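Local coordinates for avirulence protein (Pseudomonas syringae, PDB 4B6X) that is a type III secreted effector whose in planta processed C-terminal domain, an antiparallel pair of helices, probably takes part in activating plant immunity, at residues A25-R28 / Q29-E32; L45-A48 / I49-A52; S61-L64 / R65-R68; D70-D73 / L74-F78; R82-D85 / R86-N89. All blocks are in the same frame, centred on the assembly; numbering follows the deposited sequence.

Overall arrangement
From the N terminus, contact 1 (25-32) spans the first turns of helix 25-50, and contact 2 (45-52) its last turns and the start of the bend. The chain then reverses into helix 54-89, which carries contact 3 (61-68), contact 4 (70-78) and contact 5 (82-89) in turn. Each is local and closes no loop beyond successive helical turns; none nests in or crosses another. Four of them pair across the hairpin's two arms: contact 2 packs on contact 3 near the bend, and contact 1 on contact 4 toward the other end. Contact 5 lies beyond, at the far end of helix 54-89, its centre about 44 Å from that of contact 2.

Contact 1: residues A25-R28 / Q29-E32; sequences AALR and QEIE
The carbonyl oxygen of Arg28 is gripped twice. Glu32 N gives Arg28 O its helical hydrogen bond at 3.1 Å, and a water donates a second proton to the same oxygen. That water also makes a weak hydrogen bond to Glu32 OE1, at 2.9 Å, linking the backbone of one turn to the carboxylate of the next. The bridge depends on a bend: the Glu32 chain folds at its second torsion (chi2 -61°) instead of running straight outward, and CG passes 3.7 Å from Arg28 O. An acid suits this solvent-facing place, since its carboxylate can take up ordered water.

One residue earlier, Ile31 N bonds to Leu27 O at 2.9 Å. With CG1 beside its own backbone N (chi1 -71°), Ile31 lays that branch alongside the same carbonyl, CG1 to Leu27 O being 3.2 Å. A beta-branched side chain thus shields the helical bond with hydrocarbon on the side that becomes buried. Leu27 CD1 lies 4.2 Å from Glu30 OE1, a loose touch between a methyl group and an outstretched acid. The amide of Gln29 is engaged farther along, where NE2 bonds to Asp33 OD1 in the next turn. Ala25 and Ala26, small and good helix formers, begin the helix at the surface.

Across the hairpin, Leu27 and Glu30 lean on Leu74, while Arg28 and Ile31 touch Phe78, so this opening part of helix 25-50 packs against the middle of helix 54-89.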
loop_
_atom_site.group_PDB
_atom_site.type_symbol
_atom_site.label_atom_id
_atom_site.label_comp_id
_atom_site.label_asym_id
_atom_site.label_seq_id
_atom_site.Cartn_x
_atom_site.Cartn_y
_atom_site.Cartn_z
ATOM N N ALA A 25 5.145 -15.322 -3.363
ATOM C CA ALA A 25 6.085 -14.469 -4.098
ATOM C C ALA A 25 5.378 -13.277 -4.807
ATOM O O ALA A 25 5.781 -12.130 -4.617
ATOM C CB ALA A 25 6.924 -15.294 -5.108
ATOM N N ALA A 26 4.329 -13.546 -5.596
ATOM C CA ALA A 26 3.661 -12.482 -6.376
ATOM C C ALA A 26 2.998 -11.479 -5.442
ATOM O O ALA A 26 3.056 -10.266 -5.671
ATOM C CB ALA A 26 2.650 -13.061 -7.388
ATOM N N LEU A 27 2.381 -11.988 -4.380
ATOM C CA LEU A 27 1.752 -11.136 -3.364
ATOM C C LEU A 27 2.741 -10.209 -2.627
ATOM O O LEU A 27 2.429 -9.013 -2.358
ATOM C CB LEU A 27 0.987 -12.000 -2.370
ATOM C CG LEU A 27 0.148 -11.320 -1.295
ATOM C CD1 LEU A 27 -0.838 -10.255 -1.882
ATOM C CD2 LEU A 27 -0.637 -12.424 -0.456
ATOM N N ARG A 28 3.906 -10.751 -2.292
ATOM C CA ARG A 28 4.972 -9.961 -1.660
ATOM C C ARG A 28 5.387 -8.813 -2.567
ATOM O O ARG A 28 5.542 -7.678 -2.105
ATOM C CB ARG A 28 6.220 -10.803 -1.317
ATOM C CG ARG A 28 7.295 -10.032 -0.468
ATOM C CD ARG A 28 8.761 -10.582 -0.596
ATOM N NE ARG A 28 8.845 -12.038 -0.813
ATOM C CZ ARG A 28 8.990 -12.980 0.134
ATOM N NH1 ARG A 28 9.107 -12.663 1.437
ATOM N NH2 ARG A 28 9.018 -14.269 -0.231
ATOM N N GLN A 29 5.552 -9.114 -3.849
ATOM C CA GLN A 29 5.940 -8.129 -4.834
ATOM C C GLN A 29 4.826 -7.075 -5.001
ATOM O O GLN A 29 5.118 -5.888 -5.110
ATOM C CB GLN A 29 6.326 -8.832 -6.148
ATOM C CG GLN A 29 6.799 -7.922 -7.260
ATOM C CD GLN A 29 8.039 -7.108 -6.894
ATOM O OE1 GLN A 29 9.111 -7.671 -6.709
ATOM N NE2 GLN A 29 7.890 -5.778 -6.787
ATOM N N GLU A 30 3.555 -7.496 -4.954
ATOM C CA GLU A 30 2.426 -6.558 -5.012
ATOM C C GLU A 30 2.414 -5.585 -3.846
ATOM O O GLU A 30 2.086 -4.389 -3.990
ATOM C CB GLU A 30 1.080 -7.279 -5.081
ATOM C CG GLU A 30 0.006 -6.366 -5.689
ATOM C CD GLU A 30 -1.449 -6.846 -5.613
ATOM O OE1 GLU A 30 -1.737 -8.041 -5.364
ATOM O OE2 GLU A 30 -2.318 -5.950 -5.810
ATOM N N ILE A 31 2.732 -6.113 -2.676
ATOM C CA ILE A 31 2.826 -5.313 -1.489
ATOM C C ILE A 31 3.888 -4.229 -1.676
ATOM O O ILE A 31 3.624 -3.074 -1.394
ATOM C CB ILE A 31 3.149 -6.153 -0.277
ATOM C CG1 ILE A 31 1.916 -6.980 0.072
ATOM C CG2 ILE A 31 3.642 -5.254 0.898
ATOM C CD1 ILE A 31 2.161 -8.072 1.157
ATOM N N GLU A 32 5.069 -4.584 -2.155
ATOM C CA GLU A 32 6.085 -3.554 -2.398
ATOM C C GLU A 32 5.659 -2.525 -3.504
ATOM O O GLU A 32 5.927 -1.329 -3.380
ATOM C CB GLU A 32 7.418 -4.185 -2.781
ATOM C CG GLU A 32 8.126 -5.008 -1.651
ATOM C CD GLU A 32 8.468 -4.169 -0.402
ATOM O OE1 GLU A 32 7.564 -4.027 0.494
ATOM O OE2 GLU A 32 9.616 -3.631 -0.349
HETATM O O HOH W 1 6.870 -6.833 0.537
#

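Contact 2: residues L45-A48 / I49-A52; sequences LQDA and IDEA
A Schellman motif ends helix 25-50, where the segments 45-48 and 49-52 meet through the last backbone bonds of the helix. Glu51 N still reaches Asp47 O at 3.0 Å, but Ala52 then swings to a positive phi of 47°. Two bonds run back from the turn into the last helical turn; one of them is Ala52 N to Ile49 O, 2.9 Å. Glycine takes this left-handed conformation most easily; here an alanine adopts it, and its CB makes the conformation somewhat costly.

Leu45 and Ile49, one turn apart, cross obliquely, Leu45 CG standing 4.1 Å from Ile49 CD1. Ile49 CG1 sits beside its own backbone N (chi1 -67°), which directs the branch back along the helix, past Leu45 O at 3.4 Å. This terminus forms one side of the bend in an antiparallel helical hairpin: Leu45 packs on Thr60 and Leu64 of the returning helix, and Ala48, buried and small, lets Glu56 and Ile57 come close.

The outer side is acidic. Asp47 OD1 and Asp50 OD2 approach to 4.3 Å, like charges that would probably repel each other somewhat, at the C-terminal end of the helix, where the helix dipole would probably add to the unfavourable charge. Both aspartates are exposed, so water can screen them. Asp50 CG also lies 3.3 Å from Gln46 O, while the Glu51 chain runs extended past Asp47 O, its CG 3.4 Å from that oxygen.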
loop_
_atom_site.group_PDB
_atom_site.type_symbol
_atom_site.label_atom_id
_atom_site.label_comp_id
_atom_site.label_asym_id
_atom_site.label_seq_id
_atom_site.Cartn_x
_atom_site.Cartn_y
_atom_site.Cartn_z
ATOM N N LEU A 45 0.138 14.425 -2.193
ATOM C CA LEU A 45 -0.755 15.077 -1.227
ATOM C C LEU A 45 -0.091 16.198 -0.452
ATOM O O LEU A 45 -0.650 17.302 -0.320
ATOM C CB LEU A 45 -1.358 14.050 -0.245
ATOM C CG LEU A 45 -2.311 14.569 0.864
ATOM C CD1 LEU A 45 -3.418 15.343 0.227
ATOM C CD2 LEU A 45 -2.831 13.406 1.754
ATOM N N GLN A 46 1.112 15.937 0.056
ATOM C CA GLN A 46 1.789 16.925 0.848
ATOM C C GLN A 46 2.207 18.132 -0.005
ATOM O O GLN A 46 2.166 19.295 0.459
ATOM C CB GLN A 46 2.969 16.286 1.574
ATOM C CG GLN A 46 2.531 15.306 2.681
ATOM C CD GLN A 46 3.633 14.967 3.660
ATOM O OE1 GLN A 46 4.379 14.029 3.428
ATOM N NE2 GLN A 46 3.725 15.704 4.774
ATOM N N ASP A 47 2.612 17.867 -1.246
ATOM C CA ASP A 47 2.915 18.960 -2.182
ATOM C C ASP A 47 1.662 19.797 -2.476
ATOM O O ASP A 47 1.723 21.021 -2.483
ATOM C CB ASP A 47 3.509 18.416 -3.478
ATOM C CG ASP A 47 4.904 17.900 -3.298
ATOM O OD1 ASP A 47 5.541 18.191 -2.249
ATOM O OD2 ASP A 47 5.390 17.219 -4.219
ATOM N N ALA A 48 0.525 19.135 -2.674
ATOM C CA ALA A 48 -0.727 19.838 -2.922
ATOM C C ALA A 48 -1.155 20.690 -1.710
ATOM O O ALA A 48 -1.730 21.756 -1.889
ATOM C CB ALA A 48 -1.843 18.858 -3.341
ATOM N N ILE A 49 -0.894 20.219 -0.494
ATOM C CA ILE A 49 -1.096 21.025 0.721
ATOM C C ILE A 49 -0.177 22.255 0.739
ATOM O O ILE A 49 -0.661 23.391 0.967
ATOM C CB ILE A 49 -0.905 20.184 2.022
ATOM C CG1 ILE A 49 -2.025 19.139 2.137
ATOM C CG2 ILE A 49 -0.873 21.085 3.271
ATOM C CD1 ILE A 49 -1.757 18.001 3.069
ATOM N N ASP A 50 1.122 22.063 0.478
ATOM C CA ASP A 50 2.071 23.192 0.435
ATOM C C ASP A 50 1.640 24.249 -0.590
ATOM O O ASP A 50 1.803 25.420 -0.373
ATOM C CB ASP A 50 3.489 22.728 0.096
ATOM C CG ASP A 50 4.088 21.821 1.162
ATOM O OD1 ASP A 50 3.605 21.820 2.315
ATOM O OD2 ASP A 50 5.040 21.093 0.839
ATOM N N GLU A 51 1.085 23.805 -1.706
ATOM C CA GLU A 51 0.575 24.698 -2.726
ATOM C C GLU A 51 -0.849 25.219 -2.451
ATOM O O GLU A 51 -1.383 25.956 -3.256
ATOM C CB GLU A 51 0.561 23.966 -4.061
ATOM C CG GLU A 51 1.905 23.631 -4.662
ATOM C CD GLU A 51 1.791 22.510 -5.733
ATOM O OE1 GLU A 51 0.637 22.122 -6.082
ATOM O OE2 GLU A 51 2.854 22.007 -6.203
ATOM N N ALA A 52 -1.484 24.831 -1.357
ATOM C CA ALA A 52 -2.885 25.228 -1.120
ATOM C C ALA A 52 -3.730 25.006 -2.390
ATOM O O ALA A 52 -4.301 25.943 -2.947
ATOM C CB ALA A 52 -2.955 26.711 -0.650
#

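Contact 3: residues S61-L64 / R65-R68; sequences SQQL and RHAR
The imidazole of His66 is met by both glutamines of the preceding turn, from different directions. Gln62 O stands over one face of the ring, 3.3 Å from His66 CD2. Gln63 OE1 comes instead to the ring's edge, near its plane, and lies 3.2 Å from the same His66 CD2, so the polarised C-H side of the imidazole faces oxygen. The Gln62 side chain runs alongside the ring and points the same way, its amide almost parallel to it at 12°, with Gln62 CG 3.9 Å from His66 NE2. Gln63 slants across, its amide turned steeply against the ring.

Behind these approaches stand the torsions and the backbone. A bend at chi2 (-62°) curls the Gln63 chain round toward His66. The backbone bond from His66 N to Gln62 O, 3.2 Å long, holds that carbonyl beneath the ring. Polar, flat groups suit this exposed surface, where they can also meet solvent.

On the adjoining side Leu64 and Arg68 cross, Leu64 CD1 resting 3.9 Å from Arg68 CG. Arg68 CG also passes 3.2 Å from Leu64 O, so the arginine's methylenes border both the leucine side chain and its carbonyl.

Farther out, Leu64 packs on Thr42 and Ala67 on Val38 of helix 25-50. This inward leucine and alanine, three residues apart and followed by Leu71, Leu74 and Phe78, follow the alternating three-and-four spacing characteristic of a coiled coil, here an antiparallel one.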
loop_
_atom_site.group_PDB
_atom_site.type_symbol
_atom_site.label_atom_id
_atom_site.label_comp_id
_atom_site.label_asym_id
_atom_site.label_seq_id
_atom_site.Cartn_x
_atom_site.Cartn_y
_atom_site.Cartn_z
ATOM N N SER A 61 -5.812 12.689 -1.975
ATOM C CA SER A 61 -6.214 12.053 -0.751
ATOM C C SER A 61 -7.232 10.924 -0.944
ATOM O O SER A 61 -7.163 9.913 -0.237
ATOM C CB SER A 61 -6.751 13.072 0.238
ATOM O OG SER A 61 -6.912 12.462 1.506
ATOM N N GLN A 62 -8.197 11.102 -1.841
ATOM C CA GLN A 62 -9.139 10.053 -2.134
ATOM C C GLN A 62 -8.399 8.771 -2.618
ATOM O O GLN A 62 -8.643 7.645 -2.117
ATOM C CB GLN A 62 -10.127 10.548 -3.161
ATOM C CG GLN A 62 -11.071 9.491 -3.669
ATOM C CD GLN A 62 -12.136 10.063 -4.515
ATOM O OE1 GLN A 62 -11.852 10.846 -5.430
ATOM N NE2 GLN A 62 -13.386 9.706 -4.221
ATOM N N GLN A 63 -7.479 8.953 -3.544
ATOM C CA GLN A 63 -6.658 7.839 -4.043
ATOM C C GLN A 63 -5.735 7.181 -3.017
ATOM O O GLN A 63 -5.584 5.959 -3.013
ATOM C CB GLN A 63 -5.747 8.313 -5.154
ATOM C CG GLN A 63 -6.360 8.192 -6.471
ATOM C CD GLN A 63 -6.713 6.776 -6.916
ATOM O OE1 GLN A 63 -7.807 6.309 -6.670
ATOM N NE2 GLN A 63 -5.809 6.135 -7.661
ATOM N N LEU A 64 -5.085 8.021 -2.222
ATOM C CA LEU A 64 -4.255 7.573 -1.128
ATOM C C LEU A 64 -5.029 6.689 -0.149
ATOM O O LEU A 64 -4.523 5.680 0.315
ATOM C CB LEU A 64 -3.643 8.761 -0.408
ATOM C CG LEU A 64 -2.706 8.485 0.748
ATOM C CD1 LEU A 64 -1.597 7.525 0.311
ATOM C CD2 LEU A 64 -2.134 9.821 1.234
ATOM N N ARG A 65 -6.262 7.035 0.164
ATOM C CA ARG A 65 -7.005 6.204 1.059
ATOM C C ARG A 65 -7.366 4.874 0.421
ATOM O O ARG A 65 -7.386 3.864 1.119
ATOM C CB ARG A 65 -8.251 6.886 1.546
ATOM C CG ARG A 65 -8.929 6.065 2.623
ATOM C CD ARG A 65 -10.057 6.805 3.257
ATOM N NE ARG A 65 -9.689 7.591 4.441
ATOM C CZ ARG A 65 -9.955 8.882 4.637
ATOM N NH1 ARG A 65 -10.567 9.625 3.705
ATOM N NH2 ARG A 65 -9.604 9.437 5.792
ATOM N N HIS A 66 -7.703 4.874 -0.863
ATOM C CA HIS A 66 -7.965 3.611 -1.557
ATOM C C HIS A 66 -6.745 2.696 -1.434
ATOM O O HIS A 66 -6.854 1.547 -1.061
ATOM C CB HIS A 66 -8.221 3.833 -3.042
ATOM C CG HIS A 66 -9.504 4.517 -3.379
ATOM N ND1 HIS A 66 -10.719 4.134 -2.856
ATOM C CD2 HIS A 66 -9.782 5.451 -4.318
ATOM C CE1 HIS A 66 -11.686 4.837 -3.423
ATOM N NE2 HIS A 66 -11.143 5.662 -4.299
ATOM N N ALA A 67 -5.577 3.252 -1.721
ATOM C CA ALA A 67 -4.330 2.509 -1.743
ATOM C C ALA A 67 -3.878 2.005 -0.357
ATOM O O ALA A 67 -3.366 0.872 -0.229
ATOM C CB ALA A 67 -3.216 3.358 -2.444
ATOM N N ARG A 68 -4.053 2.831 0.674
ATOM C CA ARG A 68 -3.714 2.440 2.025
ATOM C C ARG A 68 -4.630 1.292 2.527
ATOM O O ARG A 68 -4.151 0.397 3.231
ATOM C CB ARG A 68 -3.752 3.635 2.971
ATOM C CG ARG A 68 -2.631 4.642 2.722
ATOM C CD ARG A 68 -2.724 5.830 3.668
ATOM N NE ARG A 68 -2.531 5.372 5.034
ATOM C CZ ARG A 68 -3.246 5.727 6.090
ATOM N NH1 ARG A 68 -4.259 6.576 5.997
ATOM N NH2 ARG A 68 -2.960 5.181 7.262
#

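Contact 4: residues D70-D73 / L74-F78; sequences DLAD and LQRRF
Asp73 turns its CG beside its own backbone N (chi1 -76°), and the Arg76 chain runs out extended before bending at chi3 (-77°); together these bring carboxylate and guanidinium onto the same side of the helix. The result is a salt bridge three residues along, with Arg76 NH2 donating to Asp73 OD1 at 2.8 Å. The donor meets this oxygen nearly end-on to its C-O bond, and the oxygen lies slightly out of the guanidinium plane. The two flat groups stand 71° apart, consistent with a single oxygen carrying the bond rather than a two-pronged pair. Ala72 O lies over one guanidinium face, 3.7 Å above its plane, while Ala72 CB is 3.8 Å from Arg76 NH2. The small alanine allows the guanidinium to fold down close to the backbone. An acid followed by a base in the next turn suits the exposed side of a helix and should favour helical order.

This is the outward side of helix 54-89 in the antiparallel two-helix coiled coil; Leu71, Leu74 and Phe78 occupy the other, facing helix 25-50, with Leu71 against Gln35.

Along the boundary between these sides, Gln75 lies aslant over Leu71. Gln75 OE1 lies 3.9 Å from Leu71 CG, and Gln75 CG comes to 3.3 Å from Leu71 O. An amide on an aliphatic stem serves such a border well: its CG passes the leucine carbonyl while the amide end rests against the leucine side chain. Leu74 CG similarly passes Asp70 O at 3.3 Å, shielding the carbonyl that accepts from Leu74 N.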
loop_
_atom_site.group_PDB
_atom_site.type_symbol
_atom_site.label_atom_id
_atom_site.label_comp_id
_atom_site.label_asym_id
_atom_site.label_seq_id
_atom_site.Cartn_x
_atom_site.Cartn_y
_atom_site.Cartn_z
ATOM N N ASP A 70 -6.182 -0.955 0.544
ATOM C CA ASP A 70 -5.799 -2.085 -0.250
ATOM C C ASP A 70 -4.480 -2.685 0.243
ATOM O O ASP A 70 -4.330 -3.892 0.307
ATOM C CB ASP A 70 -5.680 -1.686 -1.721
ATOM C CG ASP A 70 -7.028 -1.380 -2.375
ATOM O OD1 ASP A 70 -8.098 -1.812 -1.847
ATOM O OD2 ASP A 70 -7.017 -0.724 -3.447
ATOM N N LEU A 71 -3.537 -1.837 0.616
ATOM C CA LEU A 71 -2.265 -2.308 1.128
ATOM C C LEU A 71 -2.446 -3.098 2.424
ATOM O O LEU A 71 -1.831 -4.153 2.595
ATOM C CB LEU A 71 -1.294 -1.132 1.374
ATOM C CG LEU A 71 0.100 -1.444 1.902
ATOM C CD1 LEU A 71 0.796 -2.384 0.971
ATOM C CD2 LEU A 71 0.948 -0.123 2.164
ATOM N N ALA A 72 -3.203 -2.555 3.365
ATOM C CA ALA A 72 -3.406 -3.230 4.621
ATOM C C ALA A 72 -4.029 -4.637 4.416
ATOM O O ALA A 72 -3.642 -5.578 5.077
ATOM C CB ALA A 72 -4.218 -2.378 5.540
ATOM N N ASP A 73 -4.988 -4.776 3.492
ATOM C CA ASP A 73 -5.534 -6.093 3.146
ATOM C C ASP A 73 -4.489 -7.012 2.539
ATOM O O ASP A 73 -4.410 -8.207 2.882
ATOM C CB ASP A 73 -6.707 -5.954 2.183
ATOM C CG ASP A 73 -7.985 -5.471 2.876
ATOM O OD1 ASP A 73 -8.010 -5.392 4.119
ATOM O OD2 ASP A 73 -8.987 -5.213 2.180
ATOM N N LEU A 74 -3.685 -6.485 1.621
ATOM C CA LEU A 74 -2.645 -7.283 1.034
ATOM C C LEU A 74 -1.693 -7.824 2.127
ATOM O O LEU A 74 -1.322 -8.996 2.128
ATOM C CB LEU A 74 -1.893 -6.518 -0.053
ATOM C CG LEU A 74 -2.585 -6.189 -1.386
ATOM C CD1 LEU A 74 -1.588 -5.485 -2.294
ATOM C CD2 LEU A 74 -3.117 -7.415 -2.070
ATOM N N GLN A 75 -1.349 -6.987 3.087
ATOM C CA GLN A 75 -0.373 -7.368 4.102
ATOM C C GLN A 75 -0.955 -8.440 5.026
ATOM O O GLN A 75 -0.243 -9.369 5.415
ATOM C CB GLN A 75 0.077 -6.146 4.906
ATOM C CG GLN A 75 0.913 -5.187 4.059
ATOM C CD GLN A 75 1.265 -3.935 4.777
ATOM O OE1 GLN A 75 0.401 -3.279 5.350
ATOM N NE2 GLN A 75 2.534 -3.571 4.742
ATOM N N ARG A 76 -2.236 -8.306 5.374
ATOM C CA ARG A 76 -2.916 -9.355 6.153
ATOM C C ARG A 76 -2.878 -10.703 5.453
ATOM O O ARG A 76 -2.609 -11.712 6.095
ATOM C CB ARG A 76 -4.364 -8.984 6.498
ATOM C CG ARG A 76 -4.414 -8.067 7.721
ATOM C CD ARG A 76 -5.832 -7.758 8.191
ATOM N NE ARG A 76 -6.507 -6.776 7.356
ATOM C CZ ARG A 76 -6.455 -5.446 7.523
ATOM N NH1 ARG A 76 -5.744 -4.884 8.516
ATOM N NH2 ARG A 76 -7.099 -4.662 6.668
ATOM N N ARG A 77 -3.167 -10.708 4.144
ATOM C CA ARG A 77 -3.194 -11.949 3.366
ATOM C C ARG A 77 -1.848 -12.615 3.281
ATOM O O ARG A 77 -1.761 -13.859 3.272
ATOM C CB ARG A 77 -3.731 -11.723 1.951
ATOM C CG ARG A 77 -5.225 -11.504 1.902
ATOM C CD ARG A 77 -5.650 -10.824 0.594
ATOM N NE ARG A 77 -5.175 -11.520 -0.612
ATOM C CZ ARG A 77 -5.252 -11.021 -1.853
ATOM N NH1 ARG A 77 -5.764 -9.819 -2.064
ATOM N NH2 ARG A 77 -4.794 -11.724 -2.890
ATOM N N PHE A 78 -0.799 -11.788 3.218
ATOM C CA PHE A 78 0.545 -12.283 3.109
ATOM C C PHE A 78 1.057 -12.836 4.435
ATOM O O PHE A 78 1.788 -13.829 4.480
ATOM C CB PHE A 78 1.474 -11.188 2.643
ATOM C CG PHE A 78 2.890 -11.650 2.511
ATOM C CD1 PHE A 78 3.229 -12.574 1.535
ATOM C CD2 PHE A 78 3.866 -11.198 3.395
ATOM C CE1 PHE A 78 4.557 -13.039 1.412
ATOM C CE2 PHE A 78 5.184 -11.621 3.277
ATOM C CZ PHE A 78 5.532 -12.562 2.286
#

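Contact 5: residues R82-D85 / R86-N89; sequences RNED and RRIN
The backbone of 82-89 is regular helix until its last residue, with Ile88 N bonded to Glu84 O at 2.8 Å and only Asn89 drifting away to a phi of -108°. There Asp85 O is gripped twice by one residue: Asn89 N donates at 3.0 Å and Asn89 ND2 at 3.1 Å, reaching it from opposite faces of the carbonyl plane. Both bonds are rather bent. Asparagine suits this place because its short amide can fold back (chi1 -72°) onto the last turn.

Glu84 and Arg87 lean across one another, their charged planes 64° apart. Glu84 OE2 and Arg87 NH1, 4.3 Å from each other, are too far apart for a salt bridge, and water joins them: one molecule donates to Glu84 OE2 at 2.6 Å and accepts from Arg87 NH1 at 3.2 Å. A second water bridges the same pair, its bond to the arginine weak. Long, flexible charged chains fit such a solvated edge. Ile88 instead lays CG1 3.2 Å from Glu84 O, covering that carbonyl with hydrocarbon.

Asp85 OD2 also receives a weak hydrogen bond from Ala23 N, a link to the residues just before helix 25-50. The whole is a mainly solvent-exposed C-terminal helix end, where helix 54-89 outruns its antiparallel coiled-coil partner and the Asn89 amide folds back on its final turn.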
loop_
_atom_site.group_PDB
_atom_site.type_symbol
_atom_site.label_atom_id
_atom_site.label_comp_id
_atom_site.label_asym_id
_atom_site.label_seq_id
_atom_site.Cartn_x
_atom_site.Cartn_y
_atom_site.Cartn_z
ATOM N N ARG A 82 2.569 -16.471 5.015
ATOM C CA ARG A 82 3.933 -16.638 5.522
ATOM C C ARG A 82 3.913 -17.430 6.829
ATOM O O ARG A 82 4.740 -18.269 7.017
ATOM C CB ARG A 82 4.565 -15.276 5.726
ATOM C CG ARG A 82 5.896 -15.220 6.383
ATOM C CD ARG A 82 6.121 -13.748 6.761
ATOM N NE ARG A 82 7.475 -13.431 7.205
ATOM C CZ ARG A 82 7.932 -12.179 7.350
ATOM N NH1 ARG A 82 7.142 -11.128 7.067
ATOM N NH2 ARG A 82 9.185 -11.969 7.773
ATOM N N ASN A 83 2.968 -17.170 7.725
ATOM C CA ASN A 83 2.876 -17.964 8.950
ATOM C C ASN A 83 2.583 -19.440 8.661
ATOM O O ASN A 83 3.154 -20.323 9.284
ATOM C CB ASN A 83 1.851 -17.376 9.914
ATOM C CG ASN A 83 2.358 -16.130 10.608
ATOM O OD1 ASN A 83 3.572 -15.901 10.704
ATOM N ND2 ASN A 83 1.443 -15.333 11.123
ATOM N N GLU A 84 1.718 -19.717 7.687
ATOM C CA GLU A 84 1.398 -21.106 7.326
ATOM C C GLU A 84 2.585 -21.811 6.659
ATOM O O GLU A 84 2.904 -22.926 6.994
ATOM C CB GLU A 84 0.120 -21.180 6.456
ATOM C CG GLU A 84 -1.101 -20.865 7.281
ATOM C CD GLU A 84 -2.455 -20.966 6.548
ATOM O OE1 GLU A 84 -2.491 -20.954 5.298
ATOM O OE2 GLU A 84 -3.503 -21.069 7.278
ATOM N N ASP A 85 3.256 -21.125 5.738
ATOM C CA ASP A 85 4.498 -21.598 5.139
ATOM C C ASP A 85 5.553 -21.964 6.181
ATOM O O ASP A 85 6.196 -23.026 6.062
ATOM C CB ASP A 85 5.025 -20.529 4.195
ATOM C CG ASP A 85 6.147 -21.021 3.284
ATOM O OD1 ASP A 85 6.040 -22.093 2.630
ATOM O OD2 ASP A 85 7.157 -20.306 3.220
ATOM N N ARG A 86 5.728 -21.115 7.205
ATOM C CA ARG A 86 6.697 -21.398 8.272
ATOM C C ARG A 86 6.325 -22.661 9.071
ATOM O O ARG A 86 7.185 -23.487 9.396
ATOM C CB ARG A 86 6.838 -20.189 9.205
ATOM C CG ARG A 86 7.684 -19.060 8.606
ATOM C CD ARG A 86 8.124 -18.054 9.643
ATOM N NE ARG A 86 7.321 -16.836 9.639
ATOM C CZ ARG A 86 6.484 -16.485 10.616
ATOM N NH1 ARG A 86 6.326 -17.270 11.671
ATOM N NH2 ARG A 86 5.802 -15.347 10.533
ATOM N N ARG A 87 5.041 -22.792 9.391
ATOM C CA ARG A 87 4.547 -23.938 10.142
ATOM C C ARG A 87 4.649 -25.226 9.315
ATOM O O ARG A 87 5.025 -26.273 9.831
ATOM C CB ARG A 87 3.105 -23.671 10.605
ATOM C CG ARG A 87 3.030 -22.670 11.789
ATOM C CD ARG A 87 1.630 -22.022 11.842
ATOM N NE ARG A 87 0.575 -23.030 11.908
ATOM C CZ ARG A 87 -0.649 -22.959 11.369
ATOM N NH1 ARG A 87 -1.062 -21.909 10.689
ATOM N NH2 ARG A 87 -1.465 -23.985 11.508
ATOM N N ILE A 88 4.367 -25.135 8.021
ATOM C CA ILE A 88 4.533 -26.289 7.143
ATOM C C ILE A 88 5.989 -26.716 7.021
ATOM O O ILE A 88 6.265 -27.909 6.961
ATOM C CB ILE A 88 3.982 -26.025 5.718
ATOM C CG1 ILE A 88 2.465 -25.837 5.755
ATOM C CG2 ILE A 88 4.376 -27.187 4.729
ATOM C CD1 ILE A 88 1.872 -25.229 4.473
ATOM N N ASN A 89 6.917 -25.760 6.966
ATOM C CA ASN A 89 8.290 -26.089 6.583
ATOM C C ASN A 89 9.328 -26.068 7.669
ATOM O O ASN A 89 10.493 -26.253 7.374
ATOM C CB ASN A 89 8.726 -25.200 5.428
ATOM C CG ASN A 89 8.041 -25.593 4.162
ATOM O OD1 ASN A 89 8.258 -26.701 3.682
ATOM N ND2 ASN A 89 7.130 -24.750 3.661
HETATM O O HOH W 2 -3.745 -20.493 9.768
HETATM O O HOH W 3 -3.654 -23.087 9.009
#